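Local atomic coordinates of 4-phosphoerythronate dehydrogenase (Lactobacillus jensenii, PDB entry 4PRK), a protein that probably catalyses the NAD-dependent interconversion of pyruvate and D-lactate, as a member of the D-isomer specific 2-hydroxyacid dehydrogenase family. Residues A[2-7]-A[43-48]; A[57-62]-A[89-94]; A[76-81]-A[99-104]; A[152-157]-A[174-179]. All blocks are in the same frame, centred on the assembly; numbering follows the deposited sequence.

Contact 1 of 4, residues A[2-7]-A[43-48]; sequences KIAVFS and ADCDGV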
# COMPACT_ATOMS: atom_id res chain seq x y z
N LYS A 2 -6.33 -23.35 36.31
CA LYS A 2 -5.37 -24.28 35.69
C LYS A 2 -5.94 -24.95 34.42
O LYS A 2 -7.05 -25.56 34.45
CB LYS A 2 -4.93 -25.35 36.69
CG LYS A 2 -3.77 -26.21 36.22
CD LYS A 2 -2.74 -26.42 37.33
CE LYS A 2 -3.10 -27.55 38.29
NZ LYS A 2 -1.89 -28.14 38.94
N ILE A 3 -5.18 -24.86 33.32
CA ILE A 3 -5.58 -25.43 32.00
C ILE A 3 -4.52 -26.44 31.51
O ILE A 3 -3.34 -26.12 31.35
CB ILE A 3 -5.89 -24.31 30.96
CG1 ILE A 3 -7.07 -23.38 31.41
CG2 ILE A 3 -6.15 -24.88 29.57
CD1 ILE A 3 -8.46 -23.97 31.29
N ALA A 4 -4.93 -27.69 31.33
CA ALA A 4 -4.00 -28.69 30.85
C ALA A 4 -3.73 -28.50 29.37
O ALA A 4 -4.64 -28.25 28.61
CB ALA A 4 -4.52 -30.08 31.12
N VAL A 5 -2.47 -28.63 28.97
CA VAL A 5 -2.07 -28.51 27.59
C VAL A 5 -1.44 -29.81 27.14
O VAL A 5 -0.39 -30.18 27.62
CB VAL A 5 -1.05 -27.39 27.43
CG1 VAL A 5 -0.55 -27.30 26.00
CG2 VAL A 5 -1.64 -26.07 27.88
N PHE A 6 -2.04 -30.45 26.16
CA PHE A 6 -1.60 -31.76 25.75
C PHE A 6 -0.71 -31.69 24.54
O PHE A 6 -1.02 -31.01 23.60
CB PHE A 6 -2.80 -32.65 25.47
CG PHE A 6 -3.54 -33.04 26.71
CD1 PHE A 6 -4.57 -32.25 27.18
CD2 PHE A 6 -3.17 -34.16 27.42
CE1 PHE A 6 -5.23 -32.60 28.33
CE2 PHE A 6 -3.84 -34.51 28.57
CZ PHE A 6 -4.87 -33.73 29.03
N SER A 7 0.40 -32.40 24.59
CA SER A 7 1.28 -32.48 23.44
C SER A 7 1.77 -31.15 22.89
O SER A 7 1.58 -30.84 21.73
CB SER A 7 0.59 -33.28 22.34
OG SER A 7 1.47 -33.49 21.27
N ALA A 43 -7.49 -33.86 36.32
CA ALA A 43 -8.34 -33.88 37.49
C ALA A 43 -8.31 -32.56 38.23
O ALA A 43 -9.33 -32.10 38.71
CB ALA A 43 -7.91 -35.01 38.42
N ASP A 44 -7.14 -31.94 38.30
CA ASP A 44 -6.99 -30.68 39.00
C ASP A 44 -7.08 -29.50 38.05
O ASP A 44 -6.66 -28.40 38.37
CB ASP A 44 -5.71 -30.63 39.83
CG ASP A 44 -4.48 -30.96 39.04
OD1 ASP A 44 -4.60 -31.48 37.92
OD2 ASP A 44 -3.38 -30.71 39.54
N CYS A 45 -7.69 -29.73 36.90
CA CYS A 45 -7.70 -28.77 35.82
C CYS A 45 -9.08 -28.19 35.52
O CYS A 45 -10.07 -28.89 35.52
CB CYS A 45 -7.13 -29.42 34.57
SG CYS A 45 -5.33 -29.53 34.53
N ASP A 46 -9.12 -26.88 35.32
CA ASP A 46 -10.32 -26.18 34.85
C ASP A 46 -10.80 -26.52 33.42
O ASP A 46 -11.99 -26.52 33.14
CB ASP A 46 -10.17 -24.67 35.04
CG ASP A 46 -10.22 -24.25 36.49
OD1 ASP A 46 -9.16 -24.12 37.12
OD2 ASP A 46 -11.33 -24.04 37.01
N GLY A 47 -9.85 -26.71 32.50
CA GLY A 47 -10.14 -26.91 31.09
C GLY A 47 -9.01 -27.58 30.34
O GLY A 47 -7.93 -27.73 30.88
N VAL A 48 -9.24 -27.99 29.10
CA VAL A 48 -8.21 -28.70 28.35
C VAL A 48 -7.93 -28.07 26.98
O VAL A 48 -8.82 -27.50 26.33
CB VAL A 48 -8.58 -30.20 28.27
CG1 VAL A 48 -7.78 -30.92 27.19
CG2 VAL A 48 -8.35 -30.86 29.62
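Strand 2-6 runs parallel to the start of strand 47-50 in the five-stranded parallel sheet (order 2-1-3-4-5) of the flavodoxin-like domain, and Ala4 pairs with Val48. Ala4 N donates to Gly47 O at 3.0 Å. Before that bridge the loop 43-46 turns over the beginning of strand 2-6 and grips Lys2 by its backbone at both ends: Lys2 N points at Asp46 OD1 (3.0 Å, 168° at the hydrogen), which it meets on the anti side of the carboxylate, while Lys2 O accepts Asp46 N. The side chain of Lys2 leaves with CG opposite its own backbone N (chi1 -171°), bends twice, and crosses that of Asp44 at a slant. NZ comes down on Asp44 OD2 from above the carboxylate plane at 3.0 Å, closing a salt bridge; the other oxygen, Asp44 OD1, pairs with Lys28 of the neighbouring strand 26-30, so one carboxylate is shared by two lysines. The apolar side chains divide between the two faces of the sheet. Ala4, Val48 and Phe6 lie on one, where Ala4 CB also meets Cys45 SG at 3.5 Å and Val48 presents its methyls to the edge of the Phe6 ring, CG1 lying 3.3 Å from CE1. On the other face Ile3 packs against Leu312 and Thr315 of helix 301-319. Its terminal methyl bends back against the bare backbone of Gly47, a tight fit in which Ile3 CD1 stands 3.4 Å from Gly47 CA.

Contact 2 of 4, residues A[57-62]-A[89-94]; sequences DDEIVY and KKYHLT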
# COMPACT_ATOMS: atom_id res chain seq x y z
N ASP A 57 -10.71 -41.87 20.37
CA ASP A 57 -11.78 -42.85 20.12
C ASP A 57 -12.50 -43.28 21.44
O ASP A 57 -13.71 -43.05 21.57
CB ASP A 57 -11.27 -44.06 19.29
CG ASP A 57 -9.74 -44.29 19.40
OD1 ASP A 57 -9.06 -43.67 20.24
OD2 ASP A 57 -9.20 -45.12 18.64
N ASP A 58 -11.75 -43.87 22.39
CA ASP A 58 -12.30 -44.36 23.69
C ASP A 58 -13.33 -43.37 24.24
O ASP A 58 -13.17 -42.16 24.09
CB ASP A 58 -11.22 -44.55 24.79
CG ASP A 58 -9.93 -45.18 24.29
OD1 ASP A 58 -9.97 -46.19 23.57
OD2 ASP A 58 -8.85 -44.66 24.67
N GLU A 59 -14.35 -43.87 24.92
CA GLU A 59 -15.37 -43.01 25.53
C GLU A 59 -15.08 -42.63 27.00
O GLU A 59 -15.65 -41.65 27.50
CB GLU A 59 -16.75 -43.65 25.41
CG GLU A 59 -17.73 -43.24 26.50
CD GLU A 59 -19.16 -43.55 26.14
OE1 GLU A 59 -19.38 -44.06 25.03
OE2 GLU A 59 -20.05 -43.26 26.97
N ILE A 60 -14.20 -43.39 27.67
CA ILE A 60 -13.93 -43.21 29.12
C ILE A 60 -13.15 -41.90 29.37
O ILE A 60 -13.29 -41.26 30.43
CB ILE A 60 -13.24 -44.46 29.78
CG1 ILE A 60 -11.70 -44.40 29.75
CG2 ILE A 60 -13.77 -45.75 29.16
CD1 ILE A 60 -11.04 -44.56 28.38
N VAL A 61 -12.36 -41.51 28.37
CA VAL A 61 -11.74 -40.18 28.33
C VAL A 61 -12.84 -39.09 28.44
O VAL A 61 -12.82 -38.26 29.37
CB VAL A 61 -10.90 -40.03 27.04
CG1 VAL A 61 -10.33 -38.61 26.94
CG2 VAL A 61 -9.80 -41.10 26.98
N TYR A 62 -13.81 -39.13 27.52
CA TYR A 62 -14.92 -38.18 27.52
C TYR A 62 -15.76 -38.28 28.80
O TYR A 62 -16.15 -37.24 29.35
CB TYR A 62 -15.85 -38.40 26.32
CG TYR A 62 -15.21 -38.26 24.95
CD1 TYR A 62 -14.62 -39.36 24.33
CD2 TYR A 62 -15.24 -37.05 24.26
CE1 TYR A 62 -14.04 -39.26 23.08
CE2 TYR A 62 -14.67 -36.94 22.99
CZ TYR A 62 -14.06 -38.06 22.41
OH TYR A 62 -13.48 -38.01 21.16
N LYS A 89 -21.37 -34.53 22.39
CA LYS A 89 -22.76 -34.19 22.70
C LYS A 89 -23.27 -35.01 23.89
O LYS A 89 -23.87 -34.47 24.82
CB LYS A 89 -23.65 -34.42 21.47
CG LYS A 89 -25.08 -33.91 21.58
CD LYS A 89 -25.14 -32.39 21.62
CE LYS A 89 -26.54 -31.89 21.31
NZ LYS A 89 -26.61 -30.41 21.24
N LYS A 90 -23.03 -36.32 23.85
CA LYS A 90 -23.39 -37.22 24.96
C LYS A 90 -23.00 -36.65 26.33
O LYS A 90 -23.81 -36.68 27.27
CB LYS A 90 -22.75 -38.60 24.76
CG LYS A 90 -22.86 -39.48 25.99
CD LYS A 90 -22.45 -40.90 25.69
CE LYS A 90 -23.21 -41.87 26.57
NZ LYS A 90 -23.04 -43.23 25.99
N TYR A 91 -21.76 -36.14 26.44
CA TYR A 91 -21.23 -35.65 27.71
C TYR A 91 -21.23 -34.14 27.82
O TYR A 91 -20.46 -33.61 28.57
CB TYR A 91 -19.83 -36.20 27.94
CG TYR A 91 -19.85 -37.67 28.24
CD1 TYR A 91 -20.30 -38.15 29.47
CD2 TYR A 91 -19.46 -38.60 27.28
CE1 TYR A 91 -20.35 -39.50 29.74
CE2 TYR A 91 -19.50 -39.96 27.54
CZ TYR A 91 -19.95 -40.40 28.77
OH TYR A 91 -19.99 -41.75 29.03
N HIS A 92 -22.10 -33.46 27.08
CA HIS A 92 -22.25 -32.00 27.20
C HIS A 92 -20.93 -31.24 27.03
O HIS A 92 -20.74 -30.19 27.63
CB HIS A 92 -22.91 -31.65 28.54
CG HIS A 92 -24.28 -32.23 28.71
ND1 HIS A 92 -25.32 -31.53 29.30
CD2 HIS A 92 -24.79 -33.44 28.38
CE1 HIS A 92 -26.40 -32.28 29.32
NE2 HIS A 92 -26.11 -33.45 28.77
N LEU A 93 -20.03 -31.77 26.20
CA LEU A 93 -18.72 -31.16 25.97
C LEU A 93 -18.73 -30.25 24.73
O LEU A 93 -18.59 -30.75 23.62
CB LEU A 93 -17.64 -32.25 25.79
CG LEU A 93 -17.13 -33.05 27.01
CD1 LEU A 93 -16.48 -34.36 26.59
CD2 LEU A 93 -16.16 -32.23 27.86
N THR A 94 -18.87 -28.93 24.92
CA THR A 94 -18.67 -27.98 23.80
C THR A 94 -17.29 -28.31 23.17
O THR A 94 -16.39 -28.77 23.87
CB THR A 94 -18.75 -26.46 24.21
OG1 THR A 94 -20.03 -26.13 24.79
CG2 THR A 94 -18.51 -25.53 23.00
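Glu59 OE2 takes two donors at once. Tyr91 OH gives its proton to the anti lone pair of this oxygen at 2.6 Å, and Lys90 NZ approaches Glu59 OE2 by the syn lone pair at 3.1 Å, closing a salt bridge. Both partners cross the extended glutamate side chain at about a right angle, and the carboxylate plane stands 79° from the Tyr91 ring, near whose edge it sits. With an ammonium group and a hydroxyl on one oxygen, the glutamate is likely to stay ionised. Glu59 CG is set opposite the backbone N (chi1 152°), which carries the acid across to the C-terminal end of helix 85-90. Inward from this, the Tyr91 ring has a neighbour over each face, Lys90 CG on one and Tyr62 C on the opposite one, both offset toward the rim. Tyr62 CB adds a contact to Tyr91 CD2 at 3.7 Å. Deeper still, Leu93 CD1 presses on the edge of the Tyr62 ring, 3.8 Å from its CD2, with the two side chains again nearly perpendicular. The Tyr62 hydroxyl turns away and is bonded to Leu56 O. Helix 85-90 ends here in a Schellman motif, His92 adopting a positive phi while its N bonds to Lys89 O and Leu93 N to Ala88 O; the turn brings Leu93 inward. The contact thus fastens the beginning of helix 60-67 to the end of helix 85-90, with Tyr62 also touching Leu87 and Ile73 of strand 72-75, and Tyr91 lying along helix 60-67 against Lys63 and Ala66, just ahead of edge strand 94-96.

Contact 3 of 4, residues A[76-81]-A[99-104]; sequences RIVGTN and PVYSPR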
# COMPACT_ATOMS: atom_id res chain seq x y z
N ARG A 76 -6.40 -26.72 19.64
CA ARG A 76 -5.46 -25.60 19.36
C ARG A 76 -5.26 -25.44 17.85
O ARG A 76 -4.66 -24.45 17.38
CB ARG A 76 -4.09 -25.82 20.03
CG ARG A 76 -4.16 -25.87 21.56
CD ARG A 76 -2.80 -25.59 22.17
NE ARG A 76 -1.69 -26.48 21.75
CZ ARG A 76 -1.53 -27.74 22.16
NH1 ARG A 76 -0.48 -28.45 21.76
NH2 ARG A 76 -2.44 -28.32 22.96
N ILE A 77 -5.77 -26.45 17.13
CA ILE A 77 -5.67 -26.53 15.69
C ILE A 77 -7.03 -26.28 15.03
O ILE A 77 -8.05 -26.05 15.70
CB ILE A 77 -5.11 -27.87 15.26
CG1 ILE A 77 -6.06 -29.00 15.63
CG2 ILE A 77 -3.76 -28.07 15.90
CD1 ILE A 77 -5.49 -30.35 15.27
N VAL A 78 -6.98 -26.31 13.71
CA VAL A 78 -8.14 -26.12 12.88
C VAL A 78 -8.93 -27.41 12.65
O VAL A 78 -10.15 -27.38 12.73
CB VAL A 78 -7.76 -25.48 11.54
CG1 VAL A 78 -6.91 -26.42 10.70
CG2 VAL A 78 -9.01 -25.04 10.79
N GLY A 79 -8.25 -28.52 12.39
CA GLY A 79 -8.93 -29.76 12.03
C GLY A 79 -9.60 -30.42 13.22
O GLY A 79 -8.98 -30.56 14.26
N THR A 80 -10.85 -30.84 13.06
CA THR A 80 -11.61 -31.52 14.11
C THR A 80 -11.88 -32.97 13.78
O THR A 80 -12.66 -33.63 14.48
CB THR A 80 -12.99 -30.89 14.29
OG1 THR A 80 -13.63 -30.85 13.01
CG2 THR A 80 -12.89 -29.49 14.87
N ASN A 81 -11.28 -33.45 12.71
CA ASN A 81 -11.45 -34.84 12.30
C ASN A 81 -11.33 -35.87 13.44
O ASN A 81 -12.15 -36.79 13.51
CB ASN A 81 -10.44 -35.17 11.21
CG ASN A 81 -9.01 -34.89 11.65
OD1 ASN A 81 -8.34 -35.77 12.19
ND2 ASN A 81 -8.56 -33.64 11.47
N PRO A 99 -9.72 -21.77 13.89
CA PRO A 99 -9.82 -21.60 12.44
C PRO A 99 -8.80 -20.63 11.83
O PRO A 99 -8.34 -20.87 10.74
CB PRO A 99 -11.25 -21.11 12.25
CG PRO A 99 -11.67 -20.59 13.56
CD PRO A 99 -10.97 -21.43 14.57
N VAL A 100 -8.49 -19.55 12.52
CA VAL A 100 -7.65 -18.50 11.96
C VAL A 100 -6.37 -18.28 12.78
O VAL A 100 -6.36 -17.43 13.67
CB VAL A 100 -8.45 -17.19 11.87
CG1 VAL A 100 -7.61 -16.02 11.42
CG2 VAL A 100 -9.66 -17.36 10.96
N TYR A 101 -5.31 -19.06 12.51
CA TYR A 101 -4.03 -18.93 13.21
C TYR A 101 -3.30 -17.60 12.98
O TYR A 101 -3.17 -16.77 13.87
CB TYR A 101 -3.05 -19.88 12.55
CG TYR A 101 -3.29 -21.36 12.57
CD1 TYR A 101 -4.11 -21.97 13.50
CD2 TYR A 101 -2.62 -22.17 11.66
CE1 TYR A 101 -4.27 -23.35 13.51
CE2 TYR A 101 -2.78 -23.54 11.66
CZ TYR A 101 -3.60 -24.12 12.59
OH TYR A 101 -3.75 -25.48 12.57
N SER A 102 -2.91 -17.39 11.73
CA SER A 102 -2.51 -16.11 11.19
C SER A 102 -2.60 -16.18 9.67
O SER A 102 -1.72 -16.76 9.05
CB SER A 102 -1.08 -15.77 11.63
OG SER A 102 -0.49 -14.77 10.85
N PRO A 103 -3.62 -15.59 9.06
CA PRO A 103 -3.63 -15.71 7.59
C PRO A 103 -2.40 -15.10 6.92
O PRO A 103 -2.02 -15.59 5.89
CB PRO A 103 -4.91 -14.99 7.16
CG PRO A 103 -5.33 -14.18 8.29
CD PRO A 103 -4.98 -14.99 9.46
N ARG A 104 -1.83 -14.05 7.48
CA ARG A 104 -0.61 -13.47 6.92
C ARG A 104 0.60 -14.42 6.90
O ARG A 104 1.42 -14.34 6.02
CB ARG A 104 -0.28 -12.15 7.60
CG ARG A 104 -1.06 -10.96 7.07
CD ARG A 104 -0.67 -10.57 5.67
NE ARG A 104 0.64 -9.94 5.59
CZ ARG A 104 0.86 -8.69 5.19
NH1 ARG A 104 -0.14 -7.92 4.81
NH2 ARG A 104 2.08 -8.22 5.15
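Tyr101 reaches across to the backbone of residues 76-78, in the loop after strand 72-75 of the flavodoxin-like sheet. Its own segment leads out of that domain, past strand 94-96, into helix 103-118, which packs on helix 155-167 of the NAD-binding domain; the contact sits where the chain passes between domains. Tyr101 CG lies anti to its carbonyl carbon (chi1 -63°), sending the ring out to the loop. Tyr101 OH lies 3.8 Å from Ile77 CA, which meets the ring at its edge, and 3.5 Å from Val78 N, a packing distance. Val78 crosses the tyrosine at about a right angle, its CG1 going to Tyr101 OH at 3.8 Å. With an alanine in place of Tyr101, a gap would probably open beside Ile77 CA and Val78 CG1 where ring and hydroxyl had been. In the next shell, Asn97 ND2 binds Val78 O, and Ile77 shares backbone bonding with Val98. The tyrosine rests on Ser303 and Met307 of helix 301-319, whose Asn306 ND2 holds Tyr101 O. Ser102 caps helix 103-118 through Ala105 N and also bonds to Glu143 of a third subunit. The other Val78 methyl, CG2, stops 3.9 Å from Pro99 CA.

Contact 4 of 4, residues A[152-157]-A[174-179]; sequences IGVGHI and AYDVIY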
# COMPACT_ATOMS: atom_id res chain seq x y z
N ILE A 152 -7.24 -19.06 -6.88
CA ILE A 152 -8.37 -20.00 -7.02
C ILE A 152 -8.94 -20.21 -5.66
O ILE A 152 -8.36 -20.92 -4.85
CB ILE A 152 -7.93 -21.36 -7.58
CG1 ILE A 152 -7.15 -21.19 -8.89
CG2 ILE A 152 -9.18 -22.21 -7.84
CD1 ILE A 152 -7.89 -20.37 -9.91
N GLY A 153 -10.04 -19.56 -5.36
CA GLY A 153 -10.43 -19.38 -3.96
C GLY A 153 -9.78 -18.13 -3.37
O GLY A 153 -8.71 -17.70 -3.79
N VAL A 154 -10.44 -17.51 -2.40
CA VAL A 154 -9.87 -16.37 -1.67
C VAL A 154 -9.78 -16.69 -0.17
O VAL A 154 -8.75 -17.23 0.28
CB VAL A 154 -10.70 -15.11 -1.94
CG1 VAL A 154 -10.12 -13.92 -1.18
CG2 VAL A 154 -10.75 -14.86 -3.45
N GLY A 155 -10.85 -16.45 0.59
CA GLY A 155 -10.79 -16.66 2.04
C GLY A 155 -9.86 -15.62 2.69
O GLY A 155 -9.31 -14.69 2.01
N HIS A 156 -9.67 -15.79 3.99
CA HIS A 156 -8.79 -14.92 4.79
C HIS A 156 -7.36 -14.94 4.25
O HIS A 156 -6.74 -13.91 4.18
CB HIS A 156 -8.70 -15.40 6.25
CG HIS A 156 -9.98 -15.34 7.02
ND1 HIS A 156 -10.58 -14.14 7.38
CD2 HIS A 156 -10.71 -16.32 7.60
CE1 HIS A 156 -11.66 -14.39 8.10
NE2 HIS A 156 -11.76 -15.71 8.26
N ILE A 157 -6.84 -16.10 3.85
CA ILE A 157 -5.46 -16.23 3.34
C ILE A 157 -5.25 -15.61 1.94
O ILE A 157 -4.29 -14.81 1.68
CB ILE A 157 -5.02 -17.70 3.40
CG1 ILE A 157 -4.96 -18.12 4.85
CG2 ILE A 157 -3.68 -17.94 2.75
CD1 ILE A 157 -4.73 -19.60 5.05
N ALA A 174 -9.24 -13.16 -9.05
CA ALA A 174 -9.60 -14.29 -8.22
C ALA A 174 -10.88 -14.97 -8.69
O ALA A 174 -11.83 -14.28 -9.05
CB ALA A 174 -9.76 -13.83 -6.78
N TYR A 175 -10.90 -16.30 -8.67
CA TYR A 175 -12.11 -17.09 -8.88
C TYR A 175 -12.66 -17.45 -7.53
O TYR A 175 -11.93 -17.89 -6.66
CB TYR A 175 -11.84 -18.39 -9.68
CG TYR A 175 -13.12 -19.26 -9.70
CD1 TYR A 175 -14.26 -18.81 -10.34
CD2 TYR A 175 -13.20 -20.46 -9.02
CE1 TYR A 175 -15.42 -19.54 -10.33
CE2 TYR A 175 -14.34 -21.21 -9.04
CZ TYR A 175 -15.45 -20.73 -9.71
OH TYR A 175 -16.64 -21.43 -9.72
N ASP A 176 -13.95 -17.27 -7.31
CA ASP A 176 -14.57 -17.74 -6.08
C ASP A 176 -16.07 -17.99 -6.26
O ASP A 176 -16.66 -17.48 -7.18
CB ASP A 176 -14.30 -16.75 -4.93
CG ASP A 176 -14.38 -17.43 -3.53
OD1 ASP A 176 -15.06 -18.46 -3.34
OD2 ASP A 176 -13.78 -16.92 -2.60
N VAL A 177 -16.66 -18.73 -5.35
CA VAL A 177 -18.07 -19.06 -5.45
C VAL A 177 -18.89 -18.26 -4.45
O VAL A 177 -20.08 -18.46 -4.37
CB VAL A 177 -18.35 -20.59 -5.32
CG1 VAL A 177 -17.80 -21.34 -6.51
CG2 VAL A 177 -17.77 -21.17 -4.03
N ILE A 178 -18.26 -17.38 -3.66
CA ILE A 178 -19.01 -16.42 -2.84
C ILE A 178 -18.36 -15.07 -3.06
O ILE A 178 -17.16 -14.98 -3.30
CB ILE A 178 -19.05 -16.74 -1.31
CG1 ILE A 178 -17.65 -16.75 -0.70
CG2 ILE A 178 -19.73 -18.09 -1.03
CD1 ILE A 178 -17.27 -15.41 -0.11
N TYR A 179 -19.17 -14.04 -2.94
CA TYR A 179 -18.76 -12.68 -3.19
C TYR A 179 -18.38 -12.01 -1.85
O TYR A 179 -19.18 -12.01 -0.94
CB TYR A 179 -19.94 -11.94 -3.83
CG TYR A 179 -19.74 -10.48 -3.97
CD1 TYR A 179 -18.73 -9.99 -4.74
CD2 TYR A 179 -20.57 -9.58 -3.32
CE1 TYR A 179 -18.52 -8.62 -4.87
CE2 TYR A 179 -20.38 -8.21 -3.43
CZ TYR A 179 -19.33 -7.74 -4.21
OH TYR A 179 -19.12 -6.38 -4.35
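Gly153 N bonds to Tyr175 O at 2.8 Å with a 149° angle at the hydrogen, the last parallel link between strands 148-152 and 171-175 before the two strands diverge. The packing is tightest beside it, where Val154 CG2 meets Ala174 CB at 3.6 Å, both side chains buried. On the sheet face carrying Ile152 and Tyr175 the fit is slacker, Ile152 CD1 lying 4.4 Å from Tyr175 CB; Ile152 also packs on Phe192 and Val195 of helix 192-198. Gly153 has a positive phi, 87°, at which a side chain would be jammed against the preceding carbonyl. Toward solvent the contact thins out. Asp176, its CG swung opposite the backbone N (chi1 -156°), reaches back across Val154 at about a right angle, and OD2 receives a weak bond from Val154 N at 3.4 Å. Asp176 OD1 is held more firmly by its own turn: Val177 N binds it at 2.6 Å on the anti side, and Ile178 N adds a weak bond. Replacement of Asp176 by alanine would probably leave Val177 N without this acceptor and free the turn 176-178 to move. Gly155 begins the exposed stretch, after which His156 bonds to Glu182 of the second subunit. This is the beta-alpha-beta unit of a Rossmann fold: the glycine-rich turn matches a GxGxxG pattern with Gly155 leading into helix 155-167, and an acid just past the second strand, where Asp176 stands, is in NAD-dependent enzymes commonly the one that binds the adenosine ribose hydroxyls.

In the fold
Contacts 1 and 2 belong to the five-stranded domain, their centres 16 Å apart and nearest atoms about 8 Å apart, whereas contact 4 belongs to the NAD-binding domain, with its centre 38 Å from that of contact 1. Contact 3 spans the gap. Arg76, also paired with Glu12, bonds to Phe6 O of contact 1 through NH2 at 3.1 Å, and on the other side Pro103 CB packs 3.7 Å from His156 O of contact 4, with Val100 against the His156 ring. Contacts 3 and 4 both touch the second subunit. Contact 3, 18 Å from contact 4 between centres, probably borders the interdomain cleft where, as in related dehydrogenases, substrate and NAD would meet.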